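Side-chain contacts in metal transporter CNNM3 (Homo sapiens, PDB 6DFD), which probably takes part in magnesium efflux across the membrane, with its cyclic nucleotide-binding homology domain mediating dimerization: residues Tyr100-Gln103 against Asp109-Ile112; His80-Gln85 against Arg196-Asn201; Phe130-Gly133 against Tyr137-Val140. The protein carries 6 engineered substitutions. One frame throughout, in Å; residues are numbered along the deposited sequence.

Overall arrangement
The three contacts sit in one cyclic nucleotide-binding homology domain built on two four-stranded antiparallel sheets. Contacts 1 and 3 both bridge these sheets, with centres about 10 Å apart, and meet along neighbouring strands, where Ile112 O and Tyr138 N are 2.8 Å apart in a probable backbone hydrogen bond. Contact 2 lies about 13 Å from contact 1, centre to centre, and joins it at the start of the last helix, where Arg196 N probably donates to Asp109 O at 2.9 Å. Contacts 2 and 3 do not touch: their centres are about 18 Å apart, on opposite sides of the chain's centre, and contact 3 borders the second subunit.

Contact 1 (Tyr100-Gln103 against Asp109-Ile112); sequences YLYQ and DYFI
Tyr102 and Tyr110 reach past each other in opposite directions, and each places its hydroxyl on a backbone carbonyl of the other segment. Tyr110 OH donates to Leu101 O at 2.6 Å, with the donor tilted moderately from the carbonyl plane. Going the other way, Tyr102 OH donates to Tyr110 O at 2.8 Å; here the donor stands well above that carbonyl's plane, 41° out of it. The accepting oxygen lies at the edge of the Tyr102 ring, in its plane.

Between these two bonds the rings lean on each other obliquely, planes 44° apart, with Tyr102 CZ 3.8 Å from Tyr110 CE1. The first torsion of Tyr110 sets CG between its backbone N and carbonyl carbon (chi1 51°), and from there the ring runs across to the other segment. With its hydroxyl bonded and the other ring leaning on it, each ring is probably restricted in turning. Ile112 fills the space beside the pair: its CD1 lies 3.8 Å from Tyr102 CE2 and also meets Leu101, whose CB is 3.9 Å away and whose side chain crosses it at about a right angle.

Further partners extend this buried cluster. Tyr181 makes an edge-to-face pair with Tyr102, Lys193 forms a cation-pi interaction with Tyr110, and Leu191 packs against both Leu101 and Ile112.

At Leu101 the chain turns a corner, and Leu101 and Tyr102 both face Val183 in a classic beta bulge. The two tyrosines, passing head to tail, therefore tie this bulged edge strand to strand 110-114 of the other sheet, across the interior of a two-sheet beta-roll consistent with the cupin clan to which the cyclic nucleotide-binding homology domain belongs.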
ATOM      1  N   TYR A 100      -5.386   0.054 -14.770  1.00 37.98           N
ATOM      2  CA  TYR A 100      -4.511  -0.842 -14.025  1.00 38.52           C
ATOM      3  C   TYR A 100      -3.057  -0.541 -14.359  1.00 39.44           C
ATOM      4  O   TYR A 100      -2.655  -0.599 -15.526  1.00 39.69           O
ATOM      5  CB  TYR A 100      -4.833  -2.304 -14.325  1.00 40.46           C
ATOM      6  CG  TYR A 100      -6.142  -2.723 -13.711  1.00 43.74           C
ATOM      7  CD1 TYR A 100      -7.331  -2.475 -14.363  1.00 45.11           C
ATOM      8  CD2 TYR A 100      -6.187  -3.332 -12.463  1.00 46.54           C
ATOM      9  CE1 TYR A 100      -8.543  -2.837 -13.805  1.00 47.32           C
ATOM     10  CE2 TYR A 100      -7.397  -3.699 -11.895  1.00 47.78           C
ATOM     11  CZ  TYR A 100      -8.567  -3.447 -12.572  1.00 48.77           C
ATOM     12  OH  TYR A 100      -9.776  -3.808 -12.022  1.00 50.80           O
ATOM     13  N   LEU A 101      -2.277  -0.234 -13.330  1.00 39.53           N
ATOM     14  CA  LEU A 101      -0.838  -0.051 -13.470  1.00 39.54           C
ATOM     15  C   LEU A 101      -0.079  -1.358 -13.287  1.00 41.88           C
ATOM     16  O   LEU A 101       0.944  -1.587 -13.949  1.00 42.55           O
ATOM     17  CB  LEU A 101      -0.348   0.975 -12.450  1.00 39.04           C
ATOM     18  CG  LEU A 101      -1.039   2.342 -12.445  1.00 39.67           C
ATOM     19  CD1 LEU A 101      -0.375   3.261 -11.419  1.00 35.89           C
ATOM     20  CD2 LEU A 101      -1.018   2.968 -13.833  1.00 44.55           C
ATOM     21  N   TYR A 102      -0.567  -2.218 -12.395  1.00 42.69           N
ATOM     22  CA  TYR A 102       0.014  -3.526 -12.152  1.00 43.38           C
ATOM     23  C   TYR A 102      -1.108  -4.521 -11.919  1.00 44.06           C
ATOM     24  O   TYR A 102      -2.165  -4.171 -11.388  1.00 43.00           O
ATOM     25  CB  TYR A 102       0.948  -3.517 -10.942  1.00 41.50           C
ATOM     26  CG  TYR A 102       2.129  -2.606 -11.131  1.00 38.56           C
ATOM     27  CD1 TYR A 102       3.301  -3.075 -11.702  1.00 39.12           C
ATOM     28  CD2 TYR A 102       2.066  -1.273 -10.753  1.00 36.72           C
ATOM     29  CE1 TYR A 102       4.390  -2.242 -11.883  1.00 37.54           C
ATOM     30  CE2 TYR A 102       3.149  -0.430 -10.930  1.00 35.99           C
ATOM     31  CZ  TYR A 102       4.308  -0.927 -11.498  1.00 35.76           C
ATOM     32  OH  TYR A 102       5.396  -0.105 -11.690  1.00 36.61           O
ATOM     33  N   GLN A 103      -0.868  -5.766 -12.317  1.00 44.57           N
ATOM     34  CA  GLN A 103      -1.836  -6.829 -12.097  1.00 47.65           C
ATOM     35  C   GLN A 103      -1.105  -8.059 -11.592  1.00 53.18           C
ATOM     36  O   GLN A 103      -0.105  -8.474 -12.188  1.00 51.25           O
ATOM     37  CB  GLN A 103      -2.606  -7.138 -13.379  1.00 49.90           C
ATOM     38  CG  GLN A 103      -3.380  -5.938 -13.890  1.00 54.38           C
ATOM     39  CD  GLN A 103      -3.973  -6.170 -15.253  1.00 63.07           C
ATOM     40  OE1 GLN A 103      -3.542  -5.576 -16.242  1.00 70.20           O
ATOM     41  NE2 GLN A 103      -4.968  -7.043 -15.317  1.00 62.75           N
ATOM     42  N   ASP A 109       7.567  -4.730 -16.467  1.00 50.50           N
ATOM     43  CA  ASP A 109       8.962  -4.326 -16.592  1.00 52.28           C
ATOM     44  C   ASP A 109       9.121  -2.815 -16.461  1.00 46.30           C
ATOM     45  O   ASP A 109      10.009  -2.224 -17.089  1.00 45.64           O
ATOM     46  CB  ASP A 109       9.558  -4.806 -17.919  1.00 59.83           C
ATOM     47  CG  ASP A 109       8.977  -4.085 -19.118  1.00 62.34           C
ATOM     48  OD1 ASP A 109       7.869  -3.524 -19.003  1.00 61.13           O
ATOM     49  OD2 ASP A 109       9.639  -4.076 -20.178  1.00 64.73           O
ATOM     50  N   TYR A 110       8.295  -2.175 -15.639  1.00 42.34           N
ATOM     51  CA  TYR A 110       8.467  -0.754 -15.389  1.00 39.88           C
ATOM     52  C   TYR A 110       8.212  -0.422 -13.928  1.00 37.70           C
ATOM     53  O   TYR A 110       7.502  -1.133 -13.210  1.00 39.84           O
ATOM     54  CB  TYR A 110       7.559   0.099 -16.280  1.00 42.26           C
ATOM     55  CG  TYR A 110       6.101  -0.323 -16.268  1.00 44.19           C
ATOM     56  CD1 TYR A 110       5.272   0.019 -15.214  1.00 42.69           C
ATOM     57  CD2 TYR A 110       5.566  -1.061 -17.318  1.00 48.02           C
ATOM     58  CE1 TYR A 110       3.937  -0.365 -15.199  1.00 43.41           C
ATOM     59  CE2 TYR A 110       4.230  -1.446 -17.318  1.00 48.83           C
ATOM     60  CZ  TYR A 110       3.426  -1.098 -16.257  1.00 46.54           C
ATOM     61  OH  TYR A 110       2.105  -1.487 -16.260  1.00 48.30           O
ATOM     62  N   PHE A 111       8.837   0.672 -13.510  1.00 33.28           N
ATOM     63  CA  PHE A 111       8.677   1.289 -12.204  1.00 32.13           C
ATOM     64  C   PHE A 111       7.770   2.500 -12.366  1.00 33.38           C
ATOM     65  O   PHE A 111       7.851   3.207 -13.376  1.00 33.43           O
ATOM     66  CB  PHE A 111      10.057   1.698 -11.676  1.00 31.73           C
ATOM     67  CG  PHE A 111      10.042   2.732 -10.590  1.00 31.91           C
ATOM     68  CD1 PHE A 111       9.998   4.089 -10.897  1.00 32.00           C
ATOM     69  CD2 PHE A 111      10.142   2.358  -9.263  1.00 31.22           C
ATOM     70  CE1 PHE A 111      10.005   5.038  -9.903  1.00 31.35           C
ATOM     71  CE2 PHE A 111      10.151   3.312  -8.256  1.00 31.65           C
ATOM     72  CZ  PHE A 111      10.084   4.651  -8.576  1.00 31.54           C
ATOM     73  N   ILE A 112       6.896   2.728 -11.387  1.00 32.91           N
ATOM     74  CA  ILE A 112       5.998   3.876 -11.403  1.00 31.26           C
ATOM     75  C   ILE A 112       6.072   4.614 -10.079  1.00 31.58           C
ATOM     76  O   ILE A 112       6.072   4.001  -9.005  1.00 31.92           O
ATOM     77  CB  ILE A 112       4.543   3.455 -11.703  1.00 34.80           C
ATOM     78  CG1 ILE A 112       4.425   3.055 -13.173  1.00 39.90           C
ATOM     79  CG2 ILE A 112       3.579   4.591 -11.379  1.00 31.48           C
ATOM     80  CD1 ILE A 112       3.129   2.399 -13.526  1.00 46.63           C
TER

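Contact 2 (His80-Gln85 against Arg196-Asn201); sequences HPSVNQ and RLQYLN
Gln198 reaches from the last helix to Ser82 and Val83, CG anti to its carbonyl carbon (chi1 -67°) and the chain extended beyond, and brings its amide NE2 to 2.9 Å from Ser82 OG. Val83 CG2 packs on the same amide, 3.9 Å from NE2 and nearly as close to OE1. The other end of the amide is already engaged, for Gln198 OE1 accepts a hydrogen bond from the backbone N of Thr195, as in one half of a capping box. Replacing Gln198 with an alanine would probably leave Thr195 N without this acceptor and open a gap next to Ser82 and Val83.

In the fold, the contact sets the turn leading into edge strand 84-87 against helix 196-207, which follows directly on the neighbouring strand 189-195 of the same sheet.

Within the turn, His80 supplies two acceptors. Its ND1 accepts from Ser82 N at 3.0 Å, the donor in the imidazole plane. His80 O is gripped by two donors from opposite faces of its carbonyl plane, Val83 N and Asn84 ND2, each at 3.1 Å. Asn84 ND2 also bonds to Leu78 O at the end of helix 71-78, while Val83 turns onto Ile192 and Val194.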
ATOM      1  N   HIS A  80      12.372  13.177 -19.616  1.00 46.92           N
ATOM      2  CA  HIS A  80      12.069  12.661 -20.942  1.00 47.46           C
ATOM      3  C   HIS A  80      10.559  12.511 -21.127  1.00 45.64           C
ATOM      4  O   HIS A  80       9.857  12.070 -20.208  1.00 43.67           O
ATOM      5  CB  HIS A  80      12.759  11.322 -21.181  1.00 54.72           C
ATOM      6  CG  HIS A  80      12.738  10.896 -22.614  1.00 68.01           C
ATOM      7  ND1 HIS A  80      11.594  10.454 -23.239  1.00 72.13           N
ATOM      8  CD2 HIS A  80      13.714  10.864 -23.551  1.00 73.07           C
ATOM      9  CE1 HIS A  80      11.866  10.157 -24.498  1.00 74.88           C
ATOM     10  NE2 HIS A  80      13.146  10.398 -24.713  1.00 74.43           N
ATOM     11  N   PRO A  81      10.026  12.858 -22.307  1.00 51.84           N
ATOM     12  CA  PRO A  81       8.567  12.771 -22.495  1.00 53.05           C
ATOM     13  C   PRO A  81       7.978  11.400 -22.203  1.00 48.73           C
ATOM     14  O   PRO A  81       6.891  11.326 -21.617  1.00 46.68           O
ATOM     15  CB  PRO A  81       8.387  13.161 -23.969  1.00 58.96           C
ATOM     16  CG  PRO A  81       9.547  14.033 -24.270  1.00 60.87           C
ATOM     17  CD  PRO A  81      10.688  13.500 -23.461  1.00 58.02           C
ATOM     18  N   SER A  82       8.642  10.310 -22.608  1.00 45.90           N
ATOM     19  CA  SER A  82       8.059   8.981 -22.432  1.00 44.61           C
ATOM     20  C   SER A  82       7.965   8.576 -20.964  1.00 40.59           C
ATOM     21  O   SER A  82       7.178   7.682 -20.628  1.00 42.22           O
ATOM     22  CB  SER A  82       8.866   7.940 -23.209  1.00 50.53           C
ATOM     23  OG  SER A  82      10.152   7.771 -22.646  1.00 55.93           O
ATOM     24  N   VAL A  83       8.732   9.222 -20.084  1.00 37.54           N
ATOM     25  CA  VAL A  83       8.701   8.896 -18.661  1.00 36.67           C
ATOM     26  C   VAL A  83       7.543   9.586 -17.963  1.00 37.66           C
ATOM     27  O   VAL A  83       7.105   9.144 -16.891  1.00 37.81           O
ATOM     28  CB  VAL A  83      10.059   9.276 -18.041  1.00 37.30           C
ATOM     29  CG1 VAL A  83      10.043   9.175 -16.518  1.00 37.87           C
ATOM     30  CG2 VAL A  83      11.146   8.398 -18.636  1.00 39.33           C
ATOM     31  N   ASN A  84       7.020  10.645 -18.556  1.00 39.53           N
ATOM     32  CA  ASN A  84       5.929  11.411 -17.981  1.00 40.67           C
ATOM     33  C   ASN A  84       4.643  10.916 -18.614  1.00 39.86           C
ATOM     34  O   ASN A  84       4.407  11.143 -19.803  1.00 40.78           O
ATOM     35  CB  ASN A  84       6.145  12.898 -18.222  1.00 43.73           C
ATOM     36  CG  ASN A  84       7.238  13.451 -17.343  1.00 44.76           C
ATOM     37  OD1 ASN A  84       6.977  13.864 -16.215  1.00 45.33           O
ATOM     38  ND2 ASN A  84       8.481  13.425 -17.838  1.00 44.76           N
ATOM     39  N   GLN A  85       3.818  10.235 -17.821  1.00 38.25           N
ATOM     40  CA  GLN A  85       2.632   9.582 -18.354  1.00 38.65           C
ATOM     41  C   GLN A  85       1.431   9.965 -17.507  1.00 36.37           C
ATOM     42  O   GLN A  85       1.556  10.510 -16.415  1.00 34.61           O
ATOM     43  CB  GLN A  85       2.790   8.057 -18.384  1.00 41.63           C
ATOM     44  CG  GLN A  85       3.997   7.550 -19.182  1.00 47.76           C
ATOM     45  CD  GLN A  85       3.741   7.434 -20.670  1.00 57.18           C
ATOM     46  OE1 GLN A  85       2.679   7.814 -21.169  1.00 59.95           O
ATOM     47  NE2 GLN A  85       4.717   6.895 -21.393  1.00 62.25           N
ATOM     48  N   ARG A 196      12.568  -0.924 -17.506  1.00 40.19           N
ATOM     49  CA  ARG A 196      13.852  -1.554 -17.239  1.00 42.44           C
ATOM     50  C   ARG A 196      14.896  -1.113 -18.256  1.00 41.97           C
ATOM     51  O   ARG A 196      16.045  -0.840 -17.895  1.00 42.27           O
ATOM     52  CB  ARG A 196      13.689  -3.072 -17.248  1.00 47.09           C
ATOM     53  CG  ARG A 196      14.974  -3.838 -16.974  1.00 53.24           C
ATOM     54  CD  ARG A 196      14.697  -5.306 -16.685  1.00 63.03           C
ATOM     55  NE  ARG A 196      13.706  -5.873 -17.598  1.00 71.68           N
ATOM     56  CZ  ARG A 196      13.327  -7.148 -17.603  1.00 76.25           C
ATOM     57  NH1 ARG A 196      13.856  -8.010 -16.744  1.00 78.68           N
ATOM     58  NH2 ARG A 196      12.417  -7.565 -18.474  1.00 75.88           N
ATOM     59  N   LEU A 197      14.518  -1.031 -19.535  1.00 41.82           N
ATOM     60  CA  LEU A 197      15.480  -0.618 -20.550  1.00 42.56           C
ATOM     61  C   LEU A 197      15.897   0.831 -20.348  1.00 40.06           C
ATOM     62  O   LEU A 197      17.069   1.172 -20.514  1.00 40.95           O
ATOM     63  CB  LEU A 197      14.900  -0.815 -21.952  1.00 48.90           C
ATOM     64  CG  LEU A 197      14.848  -2.250 -22.481  1.00 63.33           C
ATOM     65  CD1 LEU A 197      14.215  -2.280 -23.868  1.00 70.80           C
ATOM     66  CD2 LEU A 197      16.237  -2.878 -22.525  1.00 68.91           C
ATOM     67  N   GLN A 198      14.956   1.701 -19.985  1.00 39.96           N
ATOM     68  CA  GLN A 198      15.322   3.091 -19.722  1.00 40.75           C
ATOM     69  C   GLN A 198      16.236   3.189 -18.510  1.00 40.33           C
ATOM     70  O   GLN A 198      17.201   3.965 -18.503  1.00 41.55           O
ATOM     71  CB  GLN A 198      14.072   3.931 -19.505  1.00 41.17           C
ATOM     72  CG  GLN A 198      13.204   4.102 -20.731  1.00 46.11           C
ATOM     73  CD  GLN A 198      11.867   4.736 -20.386  1.00 49.45           C
ATOM     74  OE1 GLN A 198      11.304   4.483 -19.325  1.00 48.31           O
ATOM     75  NE2 GLN A 198      11.364   5.578 -21.279  1.00 53.82           N
ATOM     76  N   TYR A 199      15.947   2.409 -17.471  1.00 39.70           N
ATOM     77  CA  TYR A 199      16.790   2.409 -16.280  1.00 37.76           C
ATOM     78  C   TYR A 199      18.205   1.952 -16.616  1.00 40.68           C
ATOM     79  O   TYR A 199      19.182   2.644 -16.309  1.00 40.99           O
ATOM     80  CB  TYR A 199      16.163   1.512 -15.211  1.00 37.41           C
ATOM     81  CG  TYR A 199      17.016   1.342 -13.980  1.00 38.09           C
ATOM     82  CD1 TYR A 199      17.109   2.356 -13.031  1.00 36.63           C
ATOM     83  CD2 TYR A 199      17.726   0.176 -13.763  1.00 42.24           C
ATOM     84  CE1 TYR A 199      17.886   2.207 -11.906  1.00 38.35           C
ATOM     85  CE2 TYR A 199      18.508   0.019 -12.638  1.00 43.99           C
ATOM     86  CZ  TYR A 199      18.580   1.037 -11.709  1.00 42.06           C
ATOM     87  OH  TYR A 199      19.375   0.886 -10.587  1.00 44.04           O
ATOM     88  N   LEU A 200      18.334   0.790 -17.256  1.00 43.85           N
ATOM     89  CA  LEU A 200      19.658   0.259 -17.577  1.00 48.04           C
ATOM     90  C   LEU A 200      20.414   1.187 -18.523  1.00 49.48           C
ATOM     91  O   LEU A 200      21.636   1.361 -18.394  1.00 51.31           O
ATOM     92  CB  LEU A 200      19.523  -1.138 -18.184  1.00 52.29           C
ATOM     93  CG  LEU A 200      18.823  -2.171 -17.296  1.00 57.04           C
ATOM     94  CD1 LEU A 200      18.630  -3.481 -18.046  1.00 59.01           C
ATOM     95  CD2 LEU A 200      19.583  -2.409 -15.998  1.00 61.83           C
ATOM     96  N   ASN A 201      19.708   1.780 -19.490  1.00 48.51           N
ATOM     97  CA  ASN A 201      20.342   2.773 -20.352  1.00 53.31           C
ATOM     98  C   ASN A 201      20.870   3.936 -19.531  1.00 51.80           C
ATOM     99  O   ASN A 201      21.969   4.441 -19.789  1.00 52.76           O
ATOM    100  CB  ASN A 201      19.355   3.274 -21.405  1.00 63.85           C
ATOM    101  CG  ASN A 201      19.120   2.262 -22.510  1.00 82.73           C
ATOM    102  OD1 ASN A 201      20.025   1.514 -22.880  1.00 94.82           O
ATOM    103  ND2 ASN A 201      17.904   2.234 -23.043  1.00 86.33           N
TER

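Contact 3 (Phe130-Gly133 against Tyr137-Val140); sequences FENG and YYGV
Two strands that are outermost in their sheets within this chain, 128-132 of one sheet and 137-138 of the other, are joined here across the short connection between them, with Asn132 meeting the end of the Tyr138 ring. Tyr138 sets CG anti to its carbonyl carbon (chi1 -48°), and the ring extends from there until its OH lies 3.2 Å from Asn132 CB and 3.6 Å from Asn132 CG. The amide comes up at the ring's edge, near its plane, and the two flat groups are turned 33° against each other. Both residues are buried.

The phenol oxygen has a hydrogen-bonding partner within the connection itself, Thr136 OG1, while the ring packs on Val119 and Val121 of the sheet that carries Asn132. This makes Tyr138 a bridge between the two sheets of the cyclic nucleotide-binding homology domain, spanning them close to the corner where the chain passes from one to the other.

Phe130, two residues before Asn132, turns its ring edge to the Asn132 amide. It also meets Phe130 of the second subunit, the ring planes at about 65°, and Asn132 packs on that same neighbouring phenylalanine. Leu128 of the second subunit touches Tyr138.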
ATOM      1  N   PHE A 130      -5.550  -1.364   0.275  1.00 40.10           N
ATOM      2  CA  PHE A 130      -5.504  -0.032   0.849  1.00 41.47           C
ATOM      3  C   PHE A 130      -5.220   0.981  -0.250  1.00 36.82           C
ATOM      4  O   PHE A 130      -4.747   0.642  -1.338  1.00 37.12           O
ATOM      5  CB  PHE A 130      -4.477   0.069   1.982  1.00 47.61           C
ATOM      6  CG  PHE A 130      -3.144  -0.534   1.659  1.00 51.56           C
ATOM      7  CD1 PHE A 130      -2.190   0.193   0.972  1.00 57.23           C
ATOM      8  CD2 PHE A 130      -2.844  -1.823   2.056  1.00 53.27           C
ATOM      9  CE1 PHE A 130      -0.956  -0.362   0.677  1.00 62.71           C
ATOM     10  CE2 PHE A 130      -1.618  -2.385   1.769  1.00 59.45           C
ATOM     11  CZ  PHE A 130      -0.670  -1.655   1.077  1.00 63.60           C
ATOM     12  N   GLU A 131      -5.537   2.230   0.052  1.00 33.57           N
ATOM     13  CA  GLU A 131      -5.423   3.320  -0.905  1.00 33.70           C
ATOM     14  C   GLU A 131      -4.125   4.079  -0.675  1.00 34.72           C
ATOM     15  O   GLU A 131      -3.739   4.344   0.464  1.00 35.58           O
ATOM     16  CB  GLU A 131      -6.618   4.271  -0.782  1.00 34.89           C
ATOM     17  CG  GLU A 131      -6.570   5.456  -1.735  1.00 37.63           C
ATOM     18  CD  GLU A 131      -7.879   6.237  -1.756  1.00 40.84           C
ATOM     19  OE1 GLU A 131      -8.912   5.683  -1.320  1.00 39.83           O
ATOM     20  OE2 GLU A 131      -7.864   7.409  -2.194  1.00 43.14           O
ATOM     21  N   ASN A 132      -3.462   4.429  -1.770  1.00 34.20           N
ATOM     22  CA  ASN A 132      -2.213   5.175  -1.749  1.00 35.44           C
ATOM     23  C   ASN A 132      -2.360   6.405  -2.624  1.00 33.55           C
ATOM     24  O   ASN A 132      -3.152   6.416  -3.573  1.00 33.57           O
ATOM     25  CB  ASN A 132      -1.047   4.333  -2.264  1.00 41.68           C
ATOM     26  CG  ASN A 132      -0.457   3.432  -1.198  1.00 51.77           C
ATOM     27  OD1 ASN A 132      -0.751   3.565  -0.010  1.00 53.25           O
ATOM     28  ND2 ASN A 132       0.385   2.503  -1.625  1.00 58.49           N
ATOM     29  N   GLY A 133      -1.577   7.434  -2.311  1.00 32.93           N
ATOM     30  CA  GLY A 133      -1.620   8.692  -3.021  1.00 31.69           C
ATOM     31  C   GLY A 133      -0.257   9.099  -3.558  1.00 32.44           C
ATOM     32  O   GLY A 133       0.600   8.261  -3.903  1.00 31.88           O
ATOM     33  N   TYR A 137       5.242   4.573  -4.760  1.00 32.43           N
ATOM     34  CA  TYR A 137       5.893   4.032  -5.946  1.00 32.30           C
ATOM     35  C   TYR A 137       5.869   2.512  -5.919  1.00 32.25           C
ATOM     36  O   TYR A 137       5.672   1.890  -4.874  1.00 33.84           O
ATOM     37  CB  TYR A 137       7.331   4.538  -6.071  1.00 32.28           C
ATOM     38  CG  TYR A 137       8.168   4.225  -4.862  1.00 33.94           C
ATOM     39  CD1 TYR A 137       8.806   3.004  -4.736  1.00 37.04           C
ATOM     40  CD2 TYR A 137       8.309   5.152  -3.838  1.00 36.92           C
ATOM     41  CE1 TYR A 137       9.586   2.717  -3.621  1.00 42.04           C
ATOM     42  CE2 TYR A 137       9.080   4.872  -2.724  1.00 42.17           C
ATOM     43  CZ  TYR A 137       9.712   3.654  -2.624  1.00 45.83           C
ATOM     44  OH  TYR A 137      10.478   3.369  -1.519  1.00 51.74           O
ATOM     45  N   TYR A 138       6.079   1.929  -7.099  1.00 30.93           N
ATOM     46  CA  TYR A 138       5.812   0.521  -7.365  1.00 31.44           C
ATOM     47  C   TYR A 138       6.797   0.034  -8.411  1.00 33.13           C
ATOM     48  O   TYR A 138       7.343   0.819  -9.187  1.00 34.09           O
ATOM     49  CB  TYR A 138       4.375   0.296  -7.879  1.00 31.94           C
ATOM     50  CG  TYR A 138       3.375   1.024  -7.026  1.00 34.15           C
ATOM     51  CD1 TYR A 138       2.810   0.414  -5.917  1.00 38.61           C
ATOM     52  CD2 TYR A 138       3.064   2.351  -7.276  1.00 33.63           C
ATOM     53  CE1 TYR A 138       1.936   1.100  -5.093  1.00 37.62           C
ATOM     54  CE2 TYR A 138       2.199   3.047  -6.457  1.00 33.31           C
ATOM     55  CZ  TYR A 138       1.638   2.412  -5.365  1.00 35.95           C
ATOM     56  OH  TYR A 138       0.775   3.098  -4.529  1.00 35.87           O
ATOM     57  N   GLY A 139       7.002  -1.278  -8.428  1.00 33.58           N
ATOM     58  CA  GLY A 139       7.718  -1.913  -9.517  1.00 34.77           C
ATOM     59  C   GLY A 139       9.221  -1.781  -9.460  1.00 36.76           C
ATOM     60  O   GLY A 139       9.874  -1.919 -10.495  1.00 38.25           O
ATOM     61  N   VAL A 140       9.795  -1.516  -8.283  1.00 36.80           N
ATOM     62  CA  VAL A 140      11.253  -1.439  -8.167  1.00 40.25           C
ATOM     63  C   VAL A 140      11.894  -2.732  -8.646  1.00 44.17           C
ATOM     64  O   VAL A 140      12.944  -2.717  -9.302  1.00 46.77           O
ATOM     65  CB  VAL A 140      11.655  -1.113  -6.715  1.00 41.81           C
ATOM     66  CG1 VAL A 140      13.149  -1.324  -6.491  1.00 48.49           C
ATOM     67  CG2 VAL A 140      11.275   0.321  -6.378  1.00 39.19           C
TER